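Local coordinates for tRNA(Ile2) 2-agmatinylcytidine synthetase TiaS (PDB 5XOB), which uses ATP to attach agmatine to the wobble cytidine of its isoleucine tRNA, so that the tRNA reads AUA instead of AUG, at residues Ile311-Tyr323 with Asn332-Ile344. Residues are numbered along the deposited sequence; the frame is centred on the assembly and turned at random.
Sequences IRLLRKGDVVEVY and NLEKIQIVELAEI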
loop_
_atom_site.group_PDB
_atom_site.type_symbol
_atom_site.label_atom_id
_atom_site.label_comp_id
_atom_site.label_asym_id
_atom_site.label_seq_id
_atom_site.Cartn_x
_atom_site.Cartn_y
_atom_site.Cartn_z
ATOM N N ILE A 311 -1.728 -4.829 -18.318
ATOM C CA ILE A 311 -2.854 -5.721 -18.054
ATOM C C ILE A 311 -3.643 -5.978 -19.332
ATOM O O ILE A 311 -4.000 -7.114 -19.610
ATOM C CB ILE A 311 -3.801 -5.168 -16.967
ATOM C CG1 ILE A 311 -3.090 -5.111 -15.606
ATOM C CG2 ILE A 311 -5.069 -6.013 -16.868
ATOM C CD1 ILE A 311 -2.625 -6.451 -15.062
ATOM N N ARG A 312 -3.907 -4.926 -20.108
ATOM C CA ARG A 312 -4.677 -5.058 -21.353
ATOM C C ARG A 312 -4.132 -6.126 -22.306
ATOM O O ARG A 312 -4.886 -6.684 -23.104
ATOM C CB ARG A 312 -4.781 -3.711 -22.085
ATOM C CG ARG A 312 -5.784 -2.751 -21.458
ATOM C CD ARG A 312 -6.438 -1.828 -22.475
ATOM N NE ARG A 312 -7.005 -0.651 -21.818
ATOM C CZ ARG A 312 -6.296 0.410 -21.425
ATOM N NH1 ARG A 312 -4.977 0.460 -21.615
ATOM N NH2 ARG A 312 -6.909 1.428 -20.828
ATOM N N LEU A 313 -2.835 -6.417 -22.218
ATOM C CA LEU A 313 -2.214 -7.421 -23.083
ATOM C C LEU A 313 -2.699 -8.846 -22.820
ATOM O O LEU A 313 -3.484 -9.382 -23.610
ATOM C CB LEU A 313 -0.681 -7.352 -22.988
ATOM C CG LEU A 313 -0.043 -6.010 -23.372
ATOM C CD1 LEU A 313 1.462 -6.160 -23.566
ATOM C CD2 LEU A 313 -0.680 -5.418 -24.626
ATOM N N LEU A 314 -2.252 -9.431 -21.706
ATOM C CA LEU A 314 -2.377 -10.880 -21.424
ATOM C C LEU A 314 -3.586 -11.619 -22.032
ATOM O O LEU A 314 -4.668 -11.047 -22.230
ATOM C CB LEU A 314 -2.253 -11.159 -19.903
ATOM C CG LEU A 314 -3.369 -10.951 -18.854
ATOM C CD1 LEU A 314 -2.759 -10.509 -17.528
ATOM C CD2 LEU A 314 -4.443 -9.966 -19.272
ATOM N N ARG A 315 -3.374 -12.905 -22.312
ATOM C CA ARG A 315 -4.333 -13.724 -23.046
ATOM C C ARG A 315 -4.600 -15.050 -22.324
ATOM O O ARG A 315 -3.817 -15.468 -21.467
ATOM C CB ARG A 315 -3.820 -13.971 -24.458
ATOM N N LYS A 316 -5.713 -15.694 -22.681
ATOM C CA LYS A 316 -6.159 -16.944 -22.049
ATOM C C LYS A 316 -5.022 -17.893 -21.677
ATOM O O LYS A 316 -4.072 -18.074 -22.443
ATOM C CB LYS A 316 -7.147 -17.694 -22.956
ATOM C CG LYS A 316 -8.608 -17.537 -22.563
ATOM C CD LYS A 316 -9.547 -18.075 -23.638
ATOM C CE LYS A 316 -11.014 -17.908 -23.256
ATOM N NZ LYS A 316 -11.487 -18.967 -22.320
ATOM N N GLY A 317 -5.128 -18.488 -20.491
ATOM C CA GLY A 317 -4.205 -19.532 -20.056
ATOM C C GLY A 317 -2.863 -19.060 -19.528
ATOM O O GLY A 317 -2.069 -19.879 -19.057
ATOM N N ASP A 318 -2.597 -17.754 -19.601
ATOM C CA ASP A 318 -1.352 -17.189 -19.075
ATOM C C ASP A 318 -1.272 -17.425 -17.581
ATOM O O ASP A 318 -2.229 -17.139 -16.869
ATOM C CB ASP A 318 -1.280 -15.679 -19.332
ATOM C CG ASP A 318 -0.575 -15.334 -20.630
ATOM O OD1 ASP A 318 0.427 -16.001 -20.959
ATOM O OD2 ASP A 318 -1.009 -14.380 -21.310
ATOM N N VAL A 319 -0.140 -17.942 -17.107
ATOM C CA VAL A 319 0.039 -18.147 -15.671
ATOM C C VAL A 319 0.480 -16.830 -15.045
ATOM O O VAL A 319 1.446 -16.196 -15.497
ATOM C CB VAL A 319 1.059 -19.250 -15.331
ATOM C CG1 VAL A 319 1.079 -19.506 -13.826
ATOM C CG2 VAL A 319 0.729 -20.538 -16.070
ATOM N N VAL A 320 -0.234 -16.440 -13.993
ATOM C CA VAL A 320 -0.069 -15.130 -13.389
ATOM C C VAL A 320 -0.307 -15.197 -11.877
ATOM O O VAL A 320 -1.091 -16.022 -11.387
ATOM C CB VAL A 320 -1.028 -14.115 -14.060
ATOM C CG1 VAL A 320 -2.331 -13.961 -13.276
ATOM C CG2 VAL A 320 -0.346 -12.775 -14.249
ATOM N N GLU A 321 0.379 -14.322 -11.151
ATOM C CA GLU A 321 0.222 -14.226 -9.713
ATOM C C GLU A 321 -0.200 -12.807 -9.386
ATOM O O GLU A 321 0.456 -11.855 -9.800
ATOM C CB GLU A 321 1.534 -14.587 -9.023
ATOM C CG GLU A 321 1.411 -14.793 -7.525
ATOM C CD GLU A 321 2.424 -15.788 -6.995
ATOM O OE1 GLU A 321 3.457 -15.342 -6.445
ATOM O OE2 GLU A 321 2.194 -17.011 -7.142
ATOM N N VAL A 322 -1.301 -12.671 -8.648
ATOM C CA VAL A 322 -1.912 -11.360 -8.410
ATOM C C VAL A 322 -1.851 -10.916 -6.948
ATOM O O VAL A 322 -1.908 -11.737 -6.026
ATOM C CB VAL A 322 -3.375 -11.295 -8.906
ATOM C CG1 VAL A 322 -3.415 -11.448 -10.416
ATOM C CG2 VAL A 322 -4.253 -12.342 -8.239
ATOM N N TYR A 323 -1.755 -9.598 -6.769
ATOM C CA TYR A 323 -1.617 -8.976 -5.461
ATOM C C TYR A 323 -2.660 -7.884 -5.287
ATOM O O TYR A 323 -2.687 -6.920 -6.062
ATOM C CB TYR A 323 -0.234 -8.334 -5.336
ATOM C CG TYR A 323 0.929 -9.294 -5.443
ATOM C CD1 TYR A 323 1.627 -9.695 -4.310
ATOM C CD2 TYR A 323 1.349 -9.780 -6.676
ATOM C CE1 TYR A 323 2.700 -10.563 -4.396
ATOM C CE2 TYR A 323 2.421 -10.648 -6.773
ATOM C CZ TYR A 323 3.092 -11.038 -5.629
ATOM O OH TYR A 323 4.156 -11.904 -5.716
ATOM N N ASN A 332 -8.523 -5.763 -6.406
ATOM C CA ASN A 332 -7.855 -4.526 -6.823
ATOM C C ASN A 332 -6.366 -4.736 -6.928
ATOM O O ASN A 332 -5.666 -4.718 -5.924
ATOM C CB ASN A 332 -8.080 -3.403 -5.820
ATOM C CG ASN A 332 -9.530 -3.011 -5.701
ATOM O OD1 ASN A 332 -10.428 -3.849 -5.825
ATOM N ND2 ASN A 332 -9.775 -1.727 -5.457
ATOM N N LEU A 333 -5.878 -4.903 -8.146
ATOM C CA LEU A 333 -4.465 -5.142 -8.374
ATOM C C LEU A 333 -3.576 -3.991 -7.926
ATOM O O LEU A 333 -3.772 -2.840 -8.327
ATOM C CB LEU A 333 -4.204 -5.407 -9.853
ATOM C CG LEU A 333 -4.757 -6.723 -10.392
ATOM C CD1 LEU A 333 -4.508 -6.792 -11.887
ATOM C CD2 LEU A 333 -4.136 -7.924 -9.693
ATOM N N GLU A 334 -2.595 -4.329 -7.094
ATOM C CA GLU A 334 -1.544 -3.412 -6.679
ATOM C C GLU A 334 -0.251 -3.730 -7.445
ATOM O O GLU A 334 0.573 -2.851 -7.714
ATOM C CB GLU A 334 -1.334 -3.562 -5.169
ATOM C CG GLU A 334 -2.636 -3.469 -4.369
ATOM C CD GLU A 334 -2.499 -3.833 -2.890
ATOM O OE1 GLU A 334 -1.402 -4.251 -2.453
ATOM O OE2 GLU A 334 -3.511 -3.709 -2.160
ATOM N N LYS A 335 -0.109 -4.998 -7.815
ATOM C CA LYS A 335 1.126 -5.552 -8.333
ATOM C C LYS A 335 0.703 -6.804 -9.095
ATOM O O LYS A 335 -0.348 -7.368 -8.804
ATOM C CB LYS A 335 1.996 -5.987 -7.155
ATOM C CG LYS A 335 3.395 -5.407 -7.092
ATOM C CD LYS A 335 4.370 -6.397 -6.462
ATOM C CE LYS A 335 3.927 -6.939 -5.105
ATOM N NZ LYS A 335 4.133 -5.970 -3.996
ATOM N N ILE A 336 1.523 -7.264 -10.036
ATOM C CA ILE A 336 1.271 -8.558 -10.690
ATOM C C ILE A 336 2.551 -9.200 -11.232
ATOM O O ILE A 336 3.431 -8.504 -11.745
ATOM C CB ILE A 336 0.218 -8.428 -11.823
ATOM C CG1 ILE A 336 -0.251 -9.808 -12.294
ATOM C CG2 ILE A 336 0.757 -7.606 -12.991
ATOM C CD1 ILE A 336 -1.543 -9.767 -13.078
ATOM N N GLN A 337 2.656 -10.524 -11.107
ATOM C CA GLN A 337 3.729 -11.259 -11.764
ATOM C C GLN A 337 3.207 -12.072 -12.930
ATOM O O GLN A 337 2.273 -12.862 -12.771
ATOM C CB GLN A 337 4.434 -12.222 -10.820
ATOM C CG GLN A 337 5.614 -12.897 -11.506
ATOM C CD GLN A 337 6.282 -13.952 -10.662
ATOM O OE1 GLN A 337 5.727 -14.421 -9.666
ATOM N NE2 GLN A 337 7.486 -14.348 -11.066
ATOM N N ILE A 338 3.839 -11.897 -14.088
ATOM C CA ILE A 338 3.646 -12.799 -15.212
ATOM C C ILE A 338 4.624 -13.938 -15.032
ATOM O O ILE A 338 5.836 -13.758 -15.162
ATOM C CB ILE A 338 3.883 -12.123 -16.571
ATOM C CG1 ILE A 338 2.686 -11.251 -16.935
ATOM C CG2 ILE A 338 4.033 -13.166 -17.669
ATOM C CD1 ILE A 338 2.500 -10.040 -16.053
ATOM N N VAL A 339 4.089 -15.110 -14.724
ATOM C CA VAL A 339 4.918 -16.262 -14.431
ATOM C C VAL A 339 5.259 -16.947 -15.744
ATOM O O VAL A 339 6.336 -16.735 -16.297
ATOM C CB VAL A 339 4.212 -17.247 -13.474
ATOM C CG1 VAL A 339 5.133 -18.413 -13.145
ATOM C CG2 VAL A 339 3.757 -16.538 -12.205
ATOM N N GLU A 340 4.322 -17.753 -16.238
ATOM C CA GLU A 340 4.475 -18.454 -17.495
ATOM C C GLU A 340 3.626 -17.754 -18.532
ATOM O O GLU A 340 2.432 -17.516 -18.328
ATOM C CB GLU A 340 4.025 -19.912 -17.376
ATOM C CG GLU A 340 4.378 -20.757 -18.595
ATOM C CD GLU A 340 3.463 -21.959 -18.782
ATOM O OE1 GLU A 340 2.645 -21.946 -19.733
ATOM O OE2 GLU A 340 3.563 -22.917 -17.983
ATOM N N LEU A 341 4.258 -17.419 -19.645
ATOM C CA LEU A 341 3.531 -16.959 -20.806
ATOM C C LEU A 341 2.873 -18.125 -21.540
ATOM O O LEU A 341 3.514 -19.133 -21.831
ATOM C CB LEU A 341 4.458 -16.204 -21.750
ATOM C CG LEU A 341 4.495 -14.700 -21.515
ATOM C CD1 LEU A 341 5.506 -14.082 -22.461
ATOM C CD2 LEU A 341 3.118 -14.074 -21.712
ATOM N N ALA A 342 1.586 -17.978 -21.833
ATOM C CA ALA A 342 0.855 -18.947 -22.637
ATOM C C ALA A 342 1.486 -19.062 -24.018
ATOM O O ALA A 342 1.726 -18.051 -24.682
ATOM C CB ALA A 342 -0.602 -18.524 -22.770
ATOM N N GLU A 343 1.763 -20.293 -24.438
ATOM C CA GLU A 343 2.223 -20.560 -25.803
ATOM C C GLU A 343 1.027 -20.614 -26.759
ATOM O O GLU A 343 0.090 -21.395 -26.553
ATOM C CB GLU A 343 3.020 -21.870 -25.863
ATOM C CG GLU A 343 4.503 -21.707 -25.558
ATOM C CD GLU A 343 5.264 -21.035 -26.686
ATOM O OE1 GLU A 343 6.019 -20.079 -26.407
ATOM O OE2 GLU A 343 5.100 -21.461 -27.849
ATOM N N ILE A 344 1.061 -19.780 -27.797
ATOM C CA ILE A 344 -0.030 -19.716 -28.766
ATOM C C ILE A 344 0.462 -20.184 -30.128
ATOM O O ILE A 344 1.380 -19.599 -30.713
ATOM C CB ILE A 344 -0.623 -18.294 -28.919
ATOM C CG1 ILE A 344 -0.693 -17.557 -27.572
ATOM C CG2 ILE A 344 -1.996 -18.360 -29.582
ATOM C CD1 ILE A 344 0.496 -16.653 -27.307
#
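With CG anti to its carbonyl carbon (chi1 -62°), Tyr323 sets its ring beside Lys335, whose folded chain lays CE over one ring face, offset toward the rim and 3.8 Å from the centroid. This is a CH-pi contact; NZ is an off-centre cation-pi partner, with stronger polar partners in Asp249 and the Lys406 carbonyl. Ile336 CG1, anti to its backbone N (chi1 -168°), carries CD1 to 3.4 Å from Val320 CG2 and also against Val322 CG1, on the opposite sheet face from Tyr323. Ile311 CD1 meets Leu333 CD1 tip to tip and also touches Ile336 CD1.

Strands 319-323 and 335-338 run antiparallel. Glu321 and Gln337 form a hydrogen-bonded pair: Glu321 N to Gln337 O and Gln337 N to Glu321 O are both 2.9 Å, donors in the carbonyl planes. Opposite Val319 two residues answer one, a classic beta bulge: Val319 O takes Val339 N (3.0 Å), Val319 N bonds Glu340 O (2.9 Å). Beyond it, Ala342 N meets Asp318 OD1 at 178°, its 2.5 Å length doubtful, while OD2 takes Arg315 N at 3.0 Å across a type II turn. Replacing Asp318 by an alanine would probably leave both amides without their carboxylate acceptor, removing the side-chain link between turn and Ala342. In this OB-fold region, then, backbone bonds pair the strands, aliphatic contacts join helix 307-313 to the Val320-Val322-Ile336 face, and one carboxylate links the turn to the chain after the bulge.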